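Local structure of mandelate racemase/muconate lactonizing enzyme (Jannaschia sp., 4J3Z) at residues D[152-157]-D[163-168]; D[156-161]-D[202-207]; D[187-192]-D[220-225]; D[316-321]-D[336-341]. The protein probably acts as an enolase-superfamily enzyme that abstracts a proton next to a substrate carboxylate, its natural substrate being uncertain. One frame throughout, in Å; residues are numbered along the deposited sequence.

Contact 1: residues D[152-157]-D[163-168]; sequences ESAAAR and TAVKFD
Val-165 of strand 164-167 meets helix 147-159 with both of its methyls, and the whole contact is van der Waals in kind. CG1 does the closer work: it lies 3.9 Å from Arg-157 CB and 4.1 Å from Arg-157 CG, so the methyl rests on the aliphatic root of the arginine, the two side chains crossing at about a right angle. The valine's chi1 of -74° swings CG1 to the side of its own backbone N and sends CG2 to the other helix residue, Ala-154, whose CB is a looser 4.4 Å from it. The nearest CA atoms, those of Ala-154 and Val-165, are 6.7 Å apart.

The polar interactions all point elsewhere. Arg-157 sets out toward the strand, then bends at chi2 and chi3 and folds back over its own helix, with Ser-153 O 3.2 Å above the guanidinium plane, offset toward its rim. Its charge is met by Glu-160 and Glu-135. Val-165, for its part, exchanges backbone hydrogen bonds with Asp-205 and Leu-207 in the next strand.

This is helix-on-strand packing within a beta-alpha-beta crossover of the enolase-type barrel, joining helix 147-159, which follows strand 125-131, to strand 164-167. The chemistry implies a division of the arginine: its methylenes serve the apolar layer between helix and sheet, while its guanidinium is kept for carboxylates beyond that layer.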
loop_
_atom_site.group_PDB
_atom_site.type_symbol
_atom_site.label_atom_id
_atom_site.label_comp_id
_atom_site.label_asym_id
_atom_site.label_seq_id
_atom_site.Cartn_x
_atom_site.Cartn_y
_atom_site.Cartn_z
ATOM N N GLU D 152 -24.124 -37.171 16.147
ATOM C CA GLU D 152 -23.925 -38.585 16.485
ATOM C C GLU D 152 -22.696 -39.165 15.791
ATOM O O GLU D 152 -21.853 -39.804 16.438
ATOM C CB GLU D 152 -25.160 -39.417 16.132
ATOM C CG GLU D 152 -26.402 -39.097 16.960
ATOM C CD GLU D 152 -27.601 -39.957 16.587
ATOM O OE1 GLU D 152 -27.462 -40.842 15.715
ATOM O OE2 GLU D 152 -28.683 -39.767 17.181
ATOM N N SER D 153 -22.599 -38.939 14.480
ATOM C CA SER D 153 -21.441 -39.375 13.694
ATOM C C SER D 153 -20.141 -38.686 14.134
ATOM O O SER D 153 -19.058 -39.272 14.017
ATOM C CB SER D 153 -21.684 -39.138 12.197
ATOM O OG SER D 153 -20.471 -39.183 11.444
ATOM N N ALA D 154 -20.249 -37.449 14.625
ATOM C CA ALA D 154 -19.089 -36.743 15.179
ATOM C C ALA D 154 -18.655 -37.354 16.501
ATOM O O ALA D 154 -17.465 -37.596 16.700
ATOM C CB ALA D 154 -19.371 -35.257 15.335
ATOM N N ALA D 155 -19.619 -37.601 17.395
ATOM C CA ALA D 155 -19.359 -38.314 18.658
ATOM C C ALA D 155 -18.633 -39.649 18.445
ATOM O O ALA D 155 -17.688 -39.957 19.169
ATOM C CB ALA D 155 -20.653 -38.522 19.449
ATOM N N ALA D 156 -19.059 -40.419 17.442
ATOM C CA ALA D 156 -18.425 -41.704 17.111
ATOM C C ALA D 156 -16.947 -41.548 16.738
ATOM O O ALA D 156 -16.108 -42.357 17.131
ATOM C CB ALA D 156 -19.187 -42.414 16.002
ATOM N N ARG D 157 -16.606 -40.555 15.949
ATOM C CA ARG D 157 -15.222 -40.293 15.622
ATOM C C ARG D 157 -14.333 -39.861 16.781
ATOM O O ARG D 157 -13.206 -40.279 16.866
ATOM C CB ARG D 157 -15.061 -39.255 14.527
ATOM C CG ARG D 157 -15.865 -39.465 13.301
ATOM C CD ARG D 157 -15.475 -40.702 12.547
ATOM N NE ARG D 157 -16.166 -41.868 13.002
ATOM C CZ ARG D 157 -17.373 -42.258 12.670
ATOM N NH1 ARG D 157 -17.788 -43.329 13.205
ATOM N NH2 ARG D 157 -18.144 -41.629 11.862
ATOM N N THR D 163 -9.465 -36.073 16.627
ATOM C CA THR D 163 -9.444 -34.771 17.305
ATOM C C THR D 163 -9.795 -33.629 16.342
ATOM O O THR D 163 -9.494 -32.465 16.617
ATOM C CB THR D 163 -8.090 -34.477 18.009
ATOM O OG1 THR D 163 -7.049 -34.336 17.031
ATOM C CG2 THR D 163 -7.709 -35.593 19.002
ATOM N N ALA D 164 -10.423 -33.975 15.216
ATOM C CA ALA D 164 -11.001 -32.994 14.293
ATOM C C ALA D 164 -11.955 -33.701 13.344
ATOM O O ALA D 164 -11.713 -34.844 12.963
ATOM C CB ALA D 164 -9.917 -32.252 13.519
ATOM N N VAL D 165 -13.044 -33.031 12.985
ATOM C CA VAL D 165 -14.046 -33.600 12.055
ATOM C C VAL D 165 -14.487 -32.572 11.028
ATOM O O VAL D 165 -14.547 -31.378 11.337
ATOM C CB VAL D 165 -15.293 -34.145 12.794
ATOM C CG1 VAL D 165 -14.963 -35.450 13.503
ATOM C CG2 VAL D 165 -15.842 -33.109 13.776
ATOM N N LYS D 166 -14.779 -33.036 9.813
ATOM C CA LYS D 166 -15.098 -32.155 8.685
ATOM C C LYS D 166 -16.482 -32.441 8.138
ATOM O O LYS D 166 -16.910 -33.593 8.065
ATOM C CB LYS D 166 -14.057 -32.310 7.567
ATOM C CG LYS D 166 -14.048 -31.189 6.545
ATOM C CD LYS D 166 -12.895 -31.326 5.562
ATOM C CE LYS D 166 -13.333 -31.939 4.236
ATOM N NZ LYS D 166 -12.397 -31.676 3.099
ATOM N N PHE D 167 -17.172 -31.378 7.745
ATOM C CA PHE D 167 -18.532 -31.471 7.256
ATOM C C PHE D 167 -18.804 -30.312 6.296
ATOM O O PHE D 167 -18.105 -29.289 6.342
ATOM C CB PHE D 167 -19.516 -31.450 8.440
ATOM C CG PHE D 167 -19.326 -30.274 9.370
ATOM C CD1 PHE D 167 -18.383 -30.325 10.399
ATOM C CD2 PHE D 167 -20.081 -29.120 9.217
ATOM C CE1 PHE D 167 -18.199 -29.244 11.249
ATOM C CE2 PHE D 167 -19.904 -28.036 10.070
ATOM C CZ PHE D 167 -18.965 -28.099 11.090
ATOM N N ASP D 168 -19.813 -30.477 5.442
ATOM C CA ASP D 168 -20.193 -29.451 4.463
ATOM C C ASP D 168 -21.714 -29.355 4.326
ATOM O O ASP D 168 -22.301 -29.986 3.454
ATOM C CB ASP D 168 -19.536 -29.719 3.097
ATOM C CG ASP D 168 -20.159 -28.893 1.962
ATOM O OD1 ASP D 168 -19.865 -27.681 1.843
ATOM O OD2 ASP D 168 -20.946 -29.469 1.179
#

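Contact 2: residues D[156-161]-D[202-207]; sequences ARVAEG and TQADLL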
loop_
_atom_site.group_PDB
_atom_site.type_symbol
_atom_site.label_atom_id
_atom_site.label_comp_id
_atom_site.label_asym_id
_atom_site.label_seq_id
_atom_site.Cartn_x
_atom_site.Cartn_y
_atom_site.Cartn_z
ATOM N N ALA D 156 -19.059 -40.419 17.442
ATOM C CA ALA D 156 -18.425 -41.704 17.111
ATOM C C ALA D 156 -16.947 -41.548 16.738
ATOM O O ALA D 156 -16.108 -42.357 17.131
ATOM C CB ALA D 156 -19.187 -42.414 16.002
ATOM N N ARG D 157 -16.606 -40.555 15.949
ATOM C CA ARG D 157 -15.222 -40.293 15.622
ATOM C C ARG D 157 -14.333 -39.861 16.781
ATOM O O ARG D 157 -13.206 -40.279 16.866
ATOM C CB ARG D 157 -15.061 -39.255 14.527
ATOM C CG ARG D 157 -15.865 -39.465 13.301
ATOM C CD ARG D 157 -15.475 -40.702 12.547
ATOM N NE ARG D 157 -16.166 -41.868 13.002
ATOM C CZ ARG D 157 -17.373 -42.258 12.670
ATOM N NH1 ARG D 157 -17.788 -43.329 13.205
ATOM N NH2 ARG D 157 -18.144 -41.629 11.862
ATOM N N VAL D 158 -14.838 -38.993 17.643
ATOM C CA VAL D 158 -14.102 -38.661 18.863
ATOM C C VAL D 158 -13.836 -39.905 19.718
ATOM O O VAL D 158 -12.730 -40.062 20.243
ATOM C CB VAL D 158 -14.817 -37.550 19.665
ATOM C CG1 VAL D 158 -14.386 -37.531 21.130
ATOM C CG2 VAL D 158 -14.559 -36.203 19.012
ATOM N N ALA D 159 -14.830 -40.793 19.831
ATOM C CA ALA D 159 -14.667 -42.069 20.551
ATOM C C ALA D 159 -13.662 -43.030 19.899
ATOM O O ALA D 159 -13.141 -43.932 20.556
ATOM C CB ALA D 159 -16.021 -42.760 20.749
ATOM N N GLU D 160 -13.392 -42.843 18.613
ATOM C CA GLU D 160 -12.326 -43.598 17.938
ATOM C C GLU D 160 -10.967 -42.915 18.055
ATOM O O GLU D 160 -9.971 -43.446 17.567
ATOM C CB GLU D 160 -12.648 -43.787 16.456
ATOM C CG GLU D 160 -13.755 -44.778 16.143
ATOM C CD GLU D 160 -14.304 -44.551 14.750
ATOM O OE1 GLU D 160 -13.797 -43.628 14.057
ATOM O OE2 GLU D 160 -15.237 -45.289 14.353
ATOM N N GLY D 161 -10.942 -41.726 18.663
ATOM C CA GLY D 161 -9.706 -40.988 18.908
ATOM C C GLY D 161 -9.491 -39.728 18.078
ATOM O O GLY D 161 -8.543 -38.971 18.327
ATOM N N THR D 202 -14.887 -30.036 23.861
ATOM C CA THR D 202 -13.505 -29.599 23.698
ATOM C C THR D 202 -12.677 -30.650 22.942
ATOM O O THR D 202 -11.551 -30.383 22.521
ATOM C CB THR D 202 -12.902 -29.234 25.073
ATOM O OG1 THR D 202 -12.817 -27.807 25.188
ATOM C CG2 THR D 202 -11.521 -29.846 25.276
ATOM N N GLN D 203 -13.277 -31.817 22.724
ATOM C CA GLN D 203 -12.566 -33.005 22.247
ATOM C C GLN D 203 -12.357 -33.126 20.722
ATOM O O GLN D 203 -11.754 -34.095 20.273
ATOM C CB GLN D 203 -13.254 -34.274 22.782
ATOM C CG GLN D 203 -13.333 -34.385 24.303
ATOM C CD GLN D 203 -14.147 -35.592 24.763
ATOM O OE1 GLN D 203 -15.357 -35.669 24.526
ATOM N NE2 GLN D 203 -13.490 -36.535 25.429
ATOM N N ALA D 204 -12.860 -32.179 19.931
ATOM C CA ALA D 204 -12.553 -32.142 18.486
ATOM C C ALA D 204 -12.810 -30.790 17.836
ATOM O O ALA D 204 -13.843 -30.173 18.062
ATOM C CB ALA D 204 -13.313 -33.224 17.727
ATOM N N ASP D 205 -11.870 -30.356 17.001
ATOM C CA ASP D 205 -12.056 -29.150 16.201
ATOM C C ASP D 205 -13.061 -29.353 15.079
ATOM O O ASP D 205 -13.298 -30.477 14.644
ATOM C CB ASP D 205 -10.726 -28.685 15.618
ATOM C CG ASP D 205 -9.828 -28.081 16.660
ATOM O OD1 ASP D 205 -10.149 -26.989 17.177
ATOM O OD2 ASP D 205 -8.804 -28.712 16.966
ATOM N N LEU D 206 -13.649 -28.246 14.631
ATOM C CA LEU D 206 -14.643 -28.242 13.573
ATOM C C LEU D 206 -14.009 -27.704 12.312
ATOM O O LEU D 206 -13.535 -26.571 12.290
ATOM C CB LEU D 206 -15.834 -27.357 13.962
ATOM C CG LEU D 206 -17.032 -27.936 14.723
ATOM C CD1 LEU D 206 -16.608 -28.889 15.833
ATOM C CD2 LEU D 206 -17.877 -26.804 15.285
ATOM N N LEU D 207 -13.987 -28.525 11.264
ATOM C CA LEU D 207 -13.375 -28.119 10.003
ATOM C C LEU D 207 -14.465 -27.777 9.009
ATOM O O LEU D 207 -15.117 -28.665 8.458
ATOM C CB LEU D 207 -12.476 -29.230 9.459
ATOM C CG LEU D 207 -11.508 -29.842 10.478
ATOM C CD1 LEU D 207 -11.219 -31.276 10.089
ATOM C CD2 LEU D 207 -10.231 -29.032 10.605
#
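Val-158 reaches from the last turn of helix 147-159 to the loop that leads into strand 205-209. Its CB branches into two methyls with different tasks. CG1, carried anti to the main-chain nitrogen by a chi1 of 159°, lies against Gln-203, crossing that chain at about a right angle. Gln-203 CB is 3.8 Å from Val-158 CG1, and Gln-203 OE1 is 4.0 Å from Val-158 CG1. CG2 turns to Ala-204, whose CB is 3.5 Å away, and also sits 3.7 Å from Gln-203 O. With an alanine here both methyls go, which would probably leave a gap beside Ala-204 CB and the root of Gln-203 and let the loop settle less firmly on the helix.

Gly-161 takes a positive phi of 109° in a Schellman motif, its N bonded to Val-158 O at 2.9 Å; a side chain on that backbone would collide with the preceding carbonyl.

Val-200 of helix 183-200 also touches Val-158, and Thr-202, just before Gln-203, packs on Ser-184 of a neighbouring subunit. The contact is van der Waals in kind, mostly methyl on methyl and methylene with two amide oxygens at its margin, which implies a fit made by the shape of one branched side chain.

Contact 3: residues D[187-192]-D[220-225]; sequences DLSARF and IRLAKA
Ser-189 and Leu-222 make the closest touch between residues 187-192 and 220-225, with Ala-190 and Ala-225 forming a second pair beside them.

In the first pair a methyl meets a hydroxyl oxygen and the carbon that bears it. Leu-222 CD1 lies 3.4 Å from Ser-189 OG and 3.6 Å from Ser-189 CB, so the leucine covers the short serine side chain at its tip. With chi1 near -175° the leucine carries CG opposite its own backbone N, and the branch then reaches the neighbouring helix although the first bond of the side chain does not aim there. The hydroxyl has its polar partner inside its own helix, at Asp-185 O one turn back; toward Leu-222 it offers no more than van der Waals surface.

The second pair depends on small side chains. Ala-190 CA and Ala-225 CA are 5.9 Å apart, an approach that two single methyls permit. Ala-190 CB touches Ala-225 O at 4.0 Å, while the two CB atoms stand 4.5 Å apart.

The charged groups pair elsewhere. Arg-191 NH1 and Asp-187 OD2 form a long ion pair of 3.8 Å along their own helix, and Arg-221 makes salt bridges to Asp-205 and Asp-230 of a neighbouring subunit.

Both helices belong to the outer layer of the barrel: helix 183-200 follows strand 164-167 in the chain, and helix 216-226 follows strand 205-209. Ile-186, a turn before Ala-190, extends the seam against Leu-222 and Ala-225; Leu-222 also rests on Tyr-234 of strand 233-235, and Phe-192 packs on Ala-150 of helix 147-159.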
loop_
_atom_site.group_PDB
_atom_site.type_symbol
_atom_site.label_atom_id
_atom_site.label_comp_id
_atom_site.label_asym_id
_atom_site.label_seq_id
_atom_site.Cartn_x
_atom_site.Cartn_y
_atom_site.Cartn_z
ATOM N N ASP D 187 -28.247 -20.856 7.876
ATOM C CA ASP D 187 -28.990 -21.559 8.908
ATOM C C ASP D 187 -28.467 -22.986 9.153
ATOM O O ASP D 187 -28.000 -23.292 10.250
ATOM C CB ASP D 187 -30.474 -21.574 8.527
ATOM C CG ASP D 187 -31.318 -22.209 9.570
ATOM O OD1 ASP D 187 -31.231 -21.780 10.742
ATOM O OD2 ASP D 187 -32.058 -23.146 9.215
ATOM N N LEU D 188 -28.532 -23.839 8.133
ATOM C CA LEU D 188 -28.030 -25.229 8.218
ATOM C C LEU D 188 -26.553 -25.352 8.638
ATOM O O LEU D 188 -26.194 -26.300 9.330
ATOM C CB LEU D 188 -28.261 -25.977 6.893
ATOM C CG LEU D 188 -28.068 -27.493 6.847
ATOM C CD1 LEU D 188 -29.071 -28.217 7.747
ATOM C CD2 LEU D 188 -28.166 -28.015 5.422
ATOM N N SER D 189 -25.717 -24.399 8.213
ATOM C CA SER D 189 -24.306 -24.315 8.636
ATOM C C SER D 189 -24.127 -24.079 10.136
ATOM O O SER D 189 -23.321 -24.753 10.783
ATOM C CB SER D 189 -23.572 -23.206 7.868
ATOM O OG SER D 189 -23.710 -23.359 6.466
ATOM N N ALA D 190 -24.860 -23.106 10.677
ATOM C CA ALA D 190 -24.843 -22.825 12.125
ATOM C C ALA D 190 -25.444 -23.972 12.953
ATOM O O ALA D 190 -24.827 -24.437 13.919
ATOM C CB ALA D 190 -25.546 -21.506 12.426
ATOM N N ARG D 191 -26.631 -24.439 12.573
ATOM C CA ARG D 191 -27.257 -25.593 13.248
ATOM C C ARG D 191 -26.310 -26.787 13.292
ATOM O O ARG D 191 -26.168 -27.434 14.334
ATOM C CB ARG D 191 -28.573 -25.988 12.566
ATOM C CG ARG D 191 -29.787 -25.190 13.025
ATOM C CD ARG D 191 -31.040 -25.539 12.211
ATOM N NE ARG D 191 -31.242 -26.987 12.052
ATOM C CZ ARG D 191 -32.017 -27.548 11.119
ATOM N NH1 ARG D 191 -32.689 -26.796 10.247
ATOM N NH2 ARG D 191 -32.121 -28.872 11.052
ATOM N N PHE D 192 -25.647 -27.055 12.163
ATOM C CA PHE D 192 -24.601 -28.083 12.082
ATOM C C PHE D 192 -23.453 -27.845 13.049
ATOM O O PHE D 192 -23.051 -28.766 13.766
ATOM C CB PHE D 192 -24.060 -28.193 10.664
ATOM C CG PHE D 192 -24.596 -29.367 9.893
ATOM C CD1 PHE D 192 -25.935 -29.416 9.502
ATOM C CD2 PHE D 192 -23.760 -30.414 9.540
ATOM C CE1 PHE D 192 -26.423 -30.494 8.784
ATOM C CE2 PHE D 192 -24.241 -31.486 8.815
ATOM C CZ PHE D 192 -25.575 -31.529 8.440
ATOM N N ILE D 220 -18.340 -14.178 3.727
ATOM C CA ILE D 220 -18.244 -13.394 4.950
ATOM C C ILE D 220 -19.519 -13.434 5.811
ATOM O O ILE D 220 -19.439 -13.598 7.029
ATOM C CB ILE D 220 -17.854 -11.943 4.634
ATOM C CG1 ILE D 220 -16.507 -11.931 3.888
ATOM C CG2 ILE D 220 -17.849 -11.104 5.917
ATOM C CD1 ILE D 220 -16.246 -10.679 3.071
ATOM N N ARG D 221 -20.682 -13.284 5.181
ATOM C CA ARG D 221 -21.958 -13.526 5.855
ATOM C C ARG D 221 -21.993 -14.902 6.519
ATOM O O ARG D 221 -22.478 -15.030 7.634
ATOM C CB ARG D 221 -23.126 -13.425 4.873
ATOM C CG ARG D 221 -23.469 -12.010 4.430
ATOM C CD ARG D 221 -24.522 -12.054 3.337
ATOM N NE ARG D 221 -25.815 -12.532 3.835
ATOM C CZ ARG D 221 -26.756 -13.085 3.077
ATOM N NH1 ARG D 221 -26.553 -13.253 1.772
ATOM N NH2 ARG D 221 -27.900 -13.476 3.620
ATOM N N LEU D 222 -21.469 -15.921 5.835
ATOM C CA LEU D 222 -21.495 -17.295 6.347
ATOM C C LEU D 222 -20.530 -17.449 7.514
ATOM O O LEU D 222 -20.882 -18.019 8.561
ATOM C CB LEU D 222 -21.162 -18.287 5.226
ATOM C CG LEU D 222 -21.239 -19.797 5.476
ATOM C CD1 LEU D 222 -22.583 -20.201 6.052
ATOM C CD2 LEU D 222 -20.977 -20.525 4.165
ATOM N N ALA D 223 -19.320 -16.915 7.335
ATOM C CA ALA D 223 -18.288 -16.920 8.368
ATOM C C ALA D 223 -18.780 -16.265 9.659
ATOM O O ALA D 223 -18.368 -16.649 10.757
ATOM C CB ALA D 223 -17.043 -16.218 7.856
ATOM N N LYS D 224 -19.655 -15.304 9.507
ATOM C CA LYS D 224 -20.311 -14.614 10.585
ATOM C C LYS D 224 -21.284 -15.445 11.399
ATOM O O LYS D 224 -21.432 -15.231 12.575
ATOM C CB LYS D 224 -20.909 -13.272 10.136
ATOM C CG LYS D 224 -19.949 -12.101 10.136
ATOM C CD LYS D 224 -18.988 -12.186 11.292
ATOM C CE LYS D 224 -17.611 -11.686 10.977
ATOM N NZ LYS D 224 -16.881 -11.136 12.127
ATOM N N ALA D 225 -21.946 -16.384 10.738
ATOM C CA ALA D 225 -22.918 -17.268 11.411
ATOM C C ALA D 225 -22.231 -18.388 12.168
ATOM O O ALA D 225 -22.717 -18.832 13.213
ATOM C CB ALA D 225 -23.908 -17.850 10.422
#

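Contact 4: residues D[316-321]-D[336-341]; sequences VEWAAN and AIETPF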
loop_
_atom_site.group_PDB
_atom_site.type_symbol
_atom_site.label_atom_id
_atom_site.label_comp_id
_atom_site.label_asym_id
_atom_site.label_seq_id
_atom_site.Cartn_x
_atom_site.Cartn_y
_atom_site.Cartn_z
ATOM N N VAL D 316 -2.630 -44.301 -2.488
ATOM C CA VAL D 316 -1.295 -43.893 -2.915
ATOM C C VAL D 316 -1.042 -42.417 -2.597
ATOM O O VAL D 316 -0.063 -42.096 -1.912
ATOM C CB VAL D 316 -0.984 -44.246 -4.389
ATOM C CG1 VAL D 316 0.422 -43.798 -4.746
ATOM C CG2 VAL D 316 -1.101 -45.749 -4.616
ATOM N N GLU D 317 -1.919 -41.526 -3.063
ATOM C CA GLU D 317 -1.847 -40.109 -2.672
ATOM C C GLU D 317 -1.908 -39.932 -1.145
ATOM O O GLU D 317 -1.285 -39.011 -0.603
ATOM C CB GLU D 317 -2.948 -39.283 -3.347
ATOM C CG GLU D 317 -2.838 -37.774 -3.140
ATOM C CD GLU D 317 -3.999 -37.002 -3.753
ATOM O OE1 GLU D 317 -5.130 -37.121 -3.242
ATOM O OE2 GLU D 317 -3.785 -36.261 -4.746
ATOM N N TRP D 318 -2.665 -40.803 -0.470
ATOM C CA TRP D 318 -2.739 -40.831 0.995
ATOM C C TRP D 318 -1.377 -41.101 1.615
ATOM O O TRP D 318 -0.921 -40.337 2.468
ATOM C CB TRP D 318 -3.764 -41.868 1.471
ATOM C CG TRP D 318 -3.593 -42.354 2.915
ATOM C CD1 TRP D 318 -3.270 -43.620 3.320
ATOM C CD2 TRP D 318 -3.742 -41.579 4.115
ATOM N NE1 TRP D 318 -3.207 -43.680 4.691
ATOM C CE2 TRP D 318 -3.498 -42.444 5.205
ATOM C CE3 TRP D 318 -4.054 -40.238 4.373
ATOM C CZ2 TRP D 318 -3.560 -42.016 6.529
ATOM C CZ3 TRP D 318 -4.119 -39.812 5.693
ATOM C CH2 TRP D 318 -3.870 -40.700 6.754
ATOM N N ALA D 319 -0.730 -42.184 1.180
ATOM C CA ALA D 319 0.636 -42.496 1.602
ATOM C C ALA D 319 1.540 -41.287 1.404
ATOM O O ALA D 319 2.096 -40.779 2.372
ATOM C CB ALA D 319 1.172 -43.700 0.848
ATOM N N ALA D 320 1.646 -40.819 0.155
ATOM C CA ALA D 320 2.458 -39.652 -0.219
ATOM C C ALA D 320 2.236 -38.455 0.702
ATOM O O ALA D 320 3.202 -37.816 1.116
ATOM C CB ALA D 320 2.197 -39.266 -1.671
ATOM N N ASN D 321 0.970 -38.157 1.014
ATOM C CA ASN D 321 0.615 -37.172 2.048
ATOM C C ASN D 321 1.275 -37.487 3.370
ATOM O O ASN D 321 1.838 -36.602 4.010
ATOM C CB ASN D 321 -0.897 -37.149 2.307
ATOM C CG ASN D 321 -1.696 -36.745 1.095
ATOM O OD1 ASN D 321 -1.198 -36.045 0.205
ATOM N ND2 ASN D 321 -2.951 -37.185 1.050
ATOM N N ALA D 336 -8.092 -37.728 5.941
ATOM C CA ALA D 336 -8.093 -39.188 5.745
ATOM C C ALA D 336 -9.421 -39.730 5.223
ATOM O O ALA D 336 -10.471 -39.162 5.499
ATOM C CB ALA D 336 -7.697 -39.900 7.034
ATOM N N ILE D 337 -9.401 -40.743 4.408
ATOM C CA ILE D 337 -10.578 -41.566 4.201
ATOM C C ILE D 337 -10.282 -43.051 4.454
ATOM O O ILE D 337 -9.639 -43.700 3.676
ATOM C CB ILE D 337 -11.194 -41.401 2.823
ATOM C CG1 ILE D 337 -10.920 -40.048 2.256
ATOM C CG2 ILE D 337 -12.667 -41.477 2.952
ATOM C CD1 ILE D 337 -11.569 -39.770 0.943
ATOM N N GLU D 338 -10.776 -43.563 5.555
ATOM C CA GLU D 338 -10.440 -44.891 5.964
ATOM C C GLU D 338 -11.406 -46.039 5.628
ATOM O O GLU D 338 -11.860 -46.779 6.466
ATOM C CB GLU D 338 -10.064 -44.864 7.402
ATOM C CG GLU D 338 -8.986 -43.886 7.675
ATOM C CD GLU D 338 -7.659 -44.525 7.734
ATOM O OE1 GLU D 338 -7.428 -45.328 8.619
ATOM O OE2 GLU D 338 -6.841 -44.218 6.891
ATOM N N THR D 339 -11.624 -46.223 4.365
ATOM C CA THR D 339 -12.520 -47.265 3.881
ATOM C C THR D 339 -11.803 -48.610 3.760
ATOM O O THR D 339 -10.572 -48.647 3.698
ATOM C CB THR D 339 -13.085 -46.925 2.494
ATOM O OG1 THR D 339 -12.065 -47.128 1.501
ATOM C CG2 THR D 339 -13.600 -45.490 2.453
ATOM N N PRO D 340 -12.576 -49.723 3.726
ATOM C CA PRO D 340 -12.051 -51.056 3.403
ATOM C C PRO D 340 -11.321 -51.134 2.056
ATOM O O PRO D 340 -10.223 -51.703 1.976
ATOM C CB PRO D 340 -13.315 -51.922 3.360
ATOM C CG PRO D 340 -14.262 -51.246 4.297
ATOM C CD PRO D 340 -13.986 -49.775 4.166
ATOM N N PHE D 341 -11.919 -50.585 1.001
ATOM C CA PHE D 341 -11.303 -50.651 -0.322
ATOM C C PHE D 341 -9.902 -50.031 -0.338
ATOM O O PHE D 341 -8.975 -50.591 -0.932
ATOM C CB PHE D 341 -12.194 -50.006 -1.377
ATOM C CG PHE D 341 -11.701 -50.202 -2.787
ATOM C CD1 PHE D 341 -11.566 -51.483 -3.320
ATOM C CD2 PHE D 341 -11.394 -49.113 -3.585
ATOM C CE1 PHE D 341 -11.136 -51.661 -4.625
ATOM C CE2 PHE D 341 -10.955 -49.287 -4.889
ATOM C CZ PHE D 341 -10.827 -50.565 -5.406
#
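Trp-318 and Ala-336 are the residues whose CA atoms come nearest, 7.3 Å apart, where helix 315-327 passes the chain at the last strand of the (beta/alpha)7-beta barrel. That strand, 334-336, closes the barrel by running parallel to strand 125-131. The backbone is extended at Ala-336 and Ile-337, then turns at Glu-338 (psi 60°) before Thr-339, the N-cap of helix 340-345.

The indole bridges the space between helix and chain. Trp-318 holds CG anti to the backbone N (chi1 159°), which directs the six-membered part of the ring at Ala-336: CB of the alanine is 3.8 Å from CZ3 and 3.9 Å from CH2, approaching obliquely. Further along the same ring lies Glu-338. Its chain bends at chi2 and brings OE2 to 4.0 Å from Trp-318 CZ2, 3.7 Å above the ring plane but displaced toward the rim, with the carboxylate and indole planes 62° apart.

That carboxylate is engaged beyond the ring: OE2 pairs with Arg-349, and OE1 accepts a hydrogen bond from Val-352 N. Arg-349 also touches the tryptophan, so the ion pair packs beside a buried ring. A leucine in place of Trp-318 would probably open a gap over Ala-336 CB and leave Glu-338 OE2 without the indole beside it and Pro-350 O without its N-H donor. The indole N-H is spent in the same neighbourhood, NE1 of Trp-318 giving its hydrogen bond to Pro-350 O.

Overall arrangement
All four contacts belong to the barrel domain, at different depths. Contacts 1 and 2 share helix 147-159 and reach neighbouring strands of one sheet, their centres 6 Å apart; contact 1 is buried under the helix, whereas contact 2 lies at its end and runs out to an exposed glutamine. Contact 3, a helix-helix seam on the outer layer, is joined to contact 1 through Phe-167 and Phe-192. Contacts 2 and 3 both lie beside subunit interfaces, while no other chain touches contacts 1 and 4. Contact 4 is buried nearest the chain's centre, about 30 Å from contact 3 centre to centre. Methyl packing dominates the first three; contact 4 alone sets an aromatic ring beside an ion-paired carboxylate.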